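Local coordinates for protein N-acetylmuramoyl-L-alanine amidase (Mycolicibacterium smegmatis, PDB 7AGM) that probably cleaves the amide bond between N-acetylmuramic acid and L-alanine in peptidoglycan, as a zinc-dependent amidase, at residues A65-T68 with A69-V72; D144-A148 with S149-P153. All blocks are in the same frame, centred on the assembly; numbering follows the deposited sequence. Where two conformers were deposited one is given.

How the interactions relate
Two helix ends finished in the same way offer a worked example of how a chain leaves a helix and turns back toward a sheet. Interaction 1 closes helix 52-69 just before edge strand 73-76, and interaction 2 closes helix 134-148 at the start of the loop that leads to strand 162-165, at the other edge. Their centres lie 21 Å apart and their nearest atoms about 11 Å, so they do not touch; both pack apolar side chains on helix 198-219. Interaction 1 is remote from the zinc site of H17, E52 and H107, although E52 begins its helix. In interaction 2 the side chain of L146 is about 11 Å from that of H107.

Interaction 1 (A65-T68 with A69-V72); sequences AALT and ALGV
The carbonyl oxygen of L67 is gripped by two backbone N-H groups from the turn that follows, one of them weakly. V72 N makes the sound bond to L67 O, at 3.0 Å, arriving from above the carbonyl plane, while L70 N, 2.9 Å from L67 O, leans toward it in a bent, weak bond. L70 N also donates to A66 O at 3.2 Å and A69 N to A65 O, both of the helical i+4 kind. G71 N donates to T68 O at 2.9 Å and stands even further out of the carbonyl plane, 63°. G71, the first residue to leave helical angles, has a phi of +77°, which a residue without a side chain adopts readily.

The turn brings the buried side chains of L67 and V72 together, CB to CB at 4.1 Å, and both also rest on V11 of strand 10-15, with helix 198-219 meeting them through I212 and L216. L70, exposed, rests its CG against A66 O, 3.5 Å away, with CG turned back beside its own backbone N (chi1 -61°). The T68 hydroxyl, similarly rotated, is hydrogen-bonded to R64 O, and a water lying 2.6 Å from T68 OG1 donates to V72 O, tying the helix to the outgoing chain. The paired 6→1 and 5→2 bonds around a positive-phi glycine, with an apolar contact across the turn, mark a Schellman motif.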
ATOM      1  N   ALA A  65      -7.604  10.725  -6.717  1.00 15.25           N
ATOM      2  CA  ALA A  65      -8.041  11.672  -7.740  1.00 15.57           C
ATOM      3  C   ALA A  65      -7.927  11.076  -9.139  1.00 15.19           C
ATOM      4  O   ALA A  65      -8.834  11.237  -9.965  1.00 16.45           O
ATOM      5  CB  ALA A  65      -7.219  12.955  -7.642  1.00 16.15           C
ATOM      6  N   ALA A  66      -6.829  10.369  -9.424  1.00 14.76           N
ATOM      7  CA  ALA A  66      -6.662   9.794 -10.754  1.00 15.95           C
ATOM      8  C   ALA A  66      -7.668   8.678 -11.004  1.00 16.09           C
ATOM      9  O   ALA A  66      -8.221   8.572 -12.106  1.00 16.90           O
ATOM     10  CB  ALA A  66      -5.226   9.309 -10.952  1.00 16.74           C
ATOM     11  N   LEU A  67      -7.943   7.858  -9.986  1.00 15.66           N
ATOM     12  CA  LEU A  67      -8.938   6.797 -10.136  1.00 15.59           C
ATOM     13  C   LEU A  67     -10.326   7.374 -10.380  1.00 15.82           C
ATOM     14  O   LEU A  67     -11.062   6.894 -11.250  1.00 15.86           O
ATOM     15  CB  LEU A  67      -8.938   5.884  -8.907  1.00 15.92           C
ATOM     16  CG  LEU A  67      -7.693   5.013  -8.771  1.00 15.69           C
ATOM     17  CD1 LEU A  67      -7.784   4.177  -7.507  1.00 14.64           C
ATOM     18  CD2 LEU A  67      -7.508   4.125 -10.005  1.00 16.58           C
ATOM     19  N   THR A  68     -10.700   8.411  -9.625  1.00 15.90           N
ATOM     20  CA  THR A  68     -11.990   9.058  -9.839  1.00 18.54           C
ATOM     21  C   THR A  68     -12.124   9.552 -11.276  1.00 19.24           C
ATOM     22  O   THR A  68     -13.186   9.409 -11.893  1.00 19.78           O
ATOM     23  CB  THR A  68     -12.155  10.211  -8.842  1.00 22.09           C
ATOM     24  OG1 THR A  68     -12.155   9.694  -7.504  1.00 22.42           O
ATOM     25  CG2 THR A  68     -13.464  10.949  -9.088  1.00 27.96           C
ATOM     26  N   ALA A  69     -11.045  10.106 -11.838  1.00 19.25           N
ATOM     27  CA  ALA A  69     -11.088  10.584 -13.216  1.00 20.16           C
ATOM     28  C   ALA A  69     -11.322   9.447 -14.203  1.00 20.53           C
ATOM     29  O   ALA A  69     -11.831   9.681 -15.305  1.00 21.57           O
ATOM     30  CB  ALA A  69      -9.794  11.325 -13.553  1.00 21.40           C
ATOM     31  N   LEU A  70     -10.949   8.222 -13.837  1.00 20.93           N
ATOM     32  CA  LEU A  70     -11.213   7.037 -14.647  1.00 20.16           C
ATOM     33  C   LEU A  70     -12.583   6.425 -14.362  1.00 20.10           C
ATOM     34  O   LEU A  70     -12.904   5.364 -14.914  1.00 21.40           O
ATOM     35  CB  LEU A  70     -10.111   5.991 -14.428  1.00 20.21           C
ATOM     36  CG  LEU A  70      -8.687   6.409 -14.812  1.00 21.00           C
ATOM     37  CD1 LEU A  70      -7.656   5.399 -14.311  1.00 21.91           C
ATOM     38  CD2 LEU A  70      -8.567   6.591 -16.321  1.00 22.26           C
ATOM     39  N   GLY A  71     -13.397   7.064 -13.525  1.00 18.60           N
ATOM     40  CA  GLY A  71     -14.698   6.516 -13.187  1.00 17.95           C
ATOM     41  C   GLY A  71     -14.662   5.374 -12.195  1.00 16.00           C
ATOM     42  O   GLY A  71     -15.680   4.693 -12.016  1.00 17.27           O
ATOM     43  N   VAL A  72     -13.524   5.142 -11.548  1.00 15.31           N
ATOM     44  CA  VAL A  72     -13.369   4.049 -10.591  1.00 14.71           C
ATOM     45  C   VAL A  72     -13.841   4.533  -9.223  1.00 14.85           C
ATOM     46  O   VAL A  72     -13.508   5.650  -8.802  1.00 16.22           O
ATOM     47  CB  VAL A  72     -11.906   3.567 -10.549  1.00 15.89           C
ATOM     48  CG1 VAL A  72     -11.696   2.586  -9.405  1.00 16.42           C
ATOM     49  CG2 VAL A  72     -11.520   2.915 -11.891  1.00 16.89           C
TER
HETATM   50  O   HOH W   1     -13.318   7.522  -6.713  1.00 28.30           O

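Interaction 2 (D144-A148 with S149-P153); sequences DQLAA and SGIPP
A Schellman motif ends helix 134-148, with G150 as the residue of positive phi. Its inner, 5→2 bond runs from G150 N to A147 O at 3.1 Å, fairly straight at the hydrogen (159°) but well above the carbonyl plane. The outer, 6→1 bond, I151 N to L146 O, is weak.

S149 N donates to Q145 O at 3.2 Å, coming from above the carbonyl plane. The S149 side chain has two conformers, so its part is less certain: in the one described here OG lies beside the backbone N (chi1 -58°) and donates to the same Q145 O at 2.8 Å, tilted 20° from the carbonyl plane, giving that oxygen a second donor from one residue. Across the turn, L146 CD2 meets I151 CD1 at 4.1 Å, the two buried side chains crossing at a slant. Both also touch F118, and helix 198-219 covers them through A207 and Y204. A water donates to A147 O at 2.9 Å and, weakly, to I151 O, joining the last helical turn to the departing chain. The 6→1 and 5→2 pair, with an apolar contact spanning it, thus delivers helix 134-148 into the loop toward edge strand 162-165.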
ATOM      1  N   ASP A 144       5.289  -4.613 -12.248  1.00 13.76           N
ATOM      2  CA  ASP A 144       5.663  -4.282 -13.619  1.00 14.50           C
ATOM      3  C   ASP A 144       5.437  -2.802 -13.914  1.00 14.89           C
ATOM      4  O   ASP A 144       6.252  -2.164 -14.592  1.00 16.15           O
ATOM      5  CB  ASP A 144       4.887  -5.157 -14.607  1.00 15.63           C
ATOM      6  CG  ASP A 144       5.420  -6.575 -14.690  1.00 18.63           C
ATOM      7  OD1 ASP A 144       6.475  -6.869 -14.090  1.00 19.07           O
ATOM      8  OD2 ASP A 144       4.768  -7.400 -15.360  1.00 21.56           O
ATOM      9  N   GLN A 145       4.344  -2.230 -13.403  1.00 14.70           N
ATOM     10  CA  GLN A 145       4.051  -0.835 -13.715  1.00 15.06           C
ATOM     11  C   GLN A 145       4.937   0.126 -12.933  1.00 14.88           C
ATOM     12  O   GLN A 145       5.308   1.180 -13.457  1.00 16.35           O
ATOM     13  CB  GLN A 145       2.563  -0.522 -13.519  1.00 15.78           C
ATOM     14  CG  GLN A 145       1.677  -1.136 -14.583  1.00 17.58           C
ATOM     15  CD  GLN A 145       2.176  -0.822 -15.985  1.00 19.33           C
ATOM     16  OE1 GLN A 145       2.355   0.348 -16.342  1.00 19.66           O
ATOM     17  NE2 GLN A 145       2.415  -1.863 -16.786  1.00 21.37           N
ATOM     18  N   LEU A 146       5.285  -0.211 -11.686  1.00 15.08           N
ATOM     19  CA  LEU A 146       6.264   0.591 -10.961  1.00 15.10           C
ATOM     20  C   LEU A 146       7.610   0.556 -11.668  1.00 15.81           C
ATOM     21  O   LEU A 146       8.254   1.594 -11.861  1.00 17.26           O
ATOM     22  CB  LEU A 146       6.381   0.085  -9.522  1.00 15.78           C
ATOM     23  CG  LEU A 146       5.154   0.349  -8.639  1.00 17.40           C
ATOM     24  CD1 LEU A 146       5.144  -0.506  -7.390  1.00 17.37           C
ATOM     25  CD2 LEU A 146       5.103   1.803  -8.232  1.00 19.36           C
ATOM     26  N   ALA A 147       8.043  -0.634 -12.087  1.00 15.55           N
ATOM     27  CA  ALA A 147       9.335  -0.747 -12.756  1.00 16.26           C
ATOM     28  C   ALA A 147       9.325  -0.105 -14.137  1.00 17.29           C
ATOM     29  O   ALA A 147      10.336   0.474 -14.558  1.00 18.81           O
ATOM     30  CB  ALA A 147       9.750  -2.216 -12.844  1.00 16.25           C
ATOM     31  N   ALA A 148       8.195  -0.180 -14.847  1.00 16.69           N
ATOM     32  CA  ALA A 148       8.108   0.446 -16.162  1.00 17.49           C
ATOM     33  C   ALA A 148       8.211   1.957 -16.053  1.00 19.32           C
ATOM     34  O   ALA A 148       8.680   2.613 -16.991  1.00 21.41           O
ATOM     35  CB  ALA A 148       6.801   0.053 -16.854  1.00 17.40           C
ATOM     36  N   SER A 149       7.798   2.514 -14.916  0.59 19.24           N
ATOM     37  CA  SER A 149       7.841   3.946 -14.652  0.59 20.15           C
ATOM     38  C   SER A 149       9.233   4.438 -14.274  0.59 20.50           C
ATOM     39  O   SER A 149       9.397   5.635 -14.014  0.59 21.44           O
ATOM     40  CB  SER A 149       6.836   4.305 -13.550  0.59 20.62           C
ATOM     41  OG  SER A 149       5.511   3.917 -13.898  0.59 21.11           O
ATOM     42  N   GLY A 150      10.232   3.557 -14.237  1.00 20.44           N
ATOM     43  CA  GLY A 150      11.595   3.954 -13.954  1.00 22.91           C
ATOM     44  C   GLY A 150      11.967   3.940 -12.491  1.00 25.30           C
ATOM     45  O   GLY A 150      13.125   4.226 -12.161  1.00 32.91           O
ATOM     46  N   ILE A 151      11.029   3.624 -11.603  1.00 21.87           N
ATOM     47  CA  ILE A 151      11.330   3.472 -10.184  1.00 20.93           C
ATOM     48  C   ILE A 151      12.025   2.126 -10.029  1.00 19.49           C
ATOM     49  O   ILE A 151      11.450   1.098 -10.407  1.00 19.51           O
ATOM     50  CB  ILE A 151      10.052   3.531  -9.337  1.00 22.74           C
ATOM     51  CG1 ILE A 151       9.272   4.812  -9.630  1.00 28.26           C
ATOM     52  CG2 ILE A 151      10.389   3.413  -7.854  1.00 21.74           C
ATOM     53  CD1 ILE A 151       7.835   4.738  -9.181  1.00 28.66           C
ATOM     54  N   PRO A 152      13.239   2.068  -9.491  1.00 18.65           N
ATOM     55  CA  PRO A 152      13.952   0.789  -9.445  1.00 18.21           C
ATOM     56  C   PRO A 152      13.315  -0.143  -8.430  1.00 17.58           C
ATOM     57  O   PRO A 152      12.851   0.300  -7.374  1.00 16.33           O
ATOM     58  CB  PRO A 152      15.369   1.189  -9.010  1.00 19.04           C
ATOM     59  CG  PRO A 152      15.185   2.448  -8.250  1.00 19.20           C
ATOM     60  CD  PRO A 152      14.034   3.170  -8.909  1.00 18.84           C
ATOM     61  N   PRO A 153      13.243  -1.439  -8.723  1.00 18.48           N
ATOM     62  CA  PRO A 153      12.872  -2.397  -7.678  1.00 17.42           C
ATOM     63  C   PRO A 153      13.909  -2.369  -6.569  1.00 17.20           C
ATOM     64  O   PRO A 153      15.103  -2.177  -6.821  1.00 18.30           O
ATOM     65  CB  PRO A 153      12.862  -3.745  -8.412  1.00 21.05           C
ATOM     66  CG  PRO A 153      13.654  -3.525  -9.653  1.00 41.75           C
ATOM     67  CD  PRO A 153      13.489  -2.084 -10.023  1.00 23.89           C
TER
HETATM   68  O   HOH W   2      12.657   0.578 -12.833  1.00 23.33           O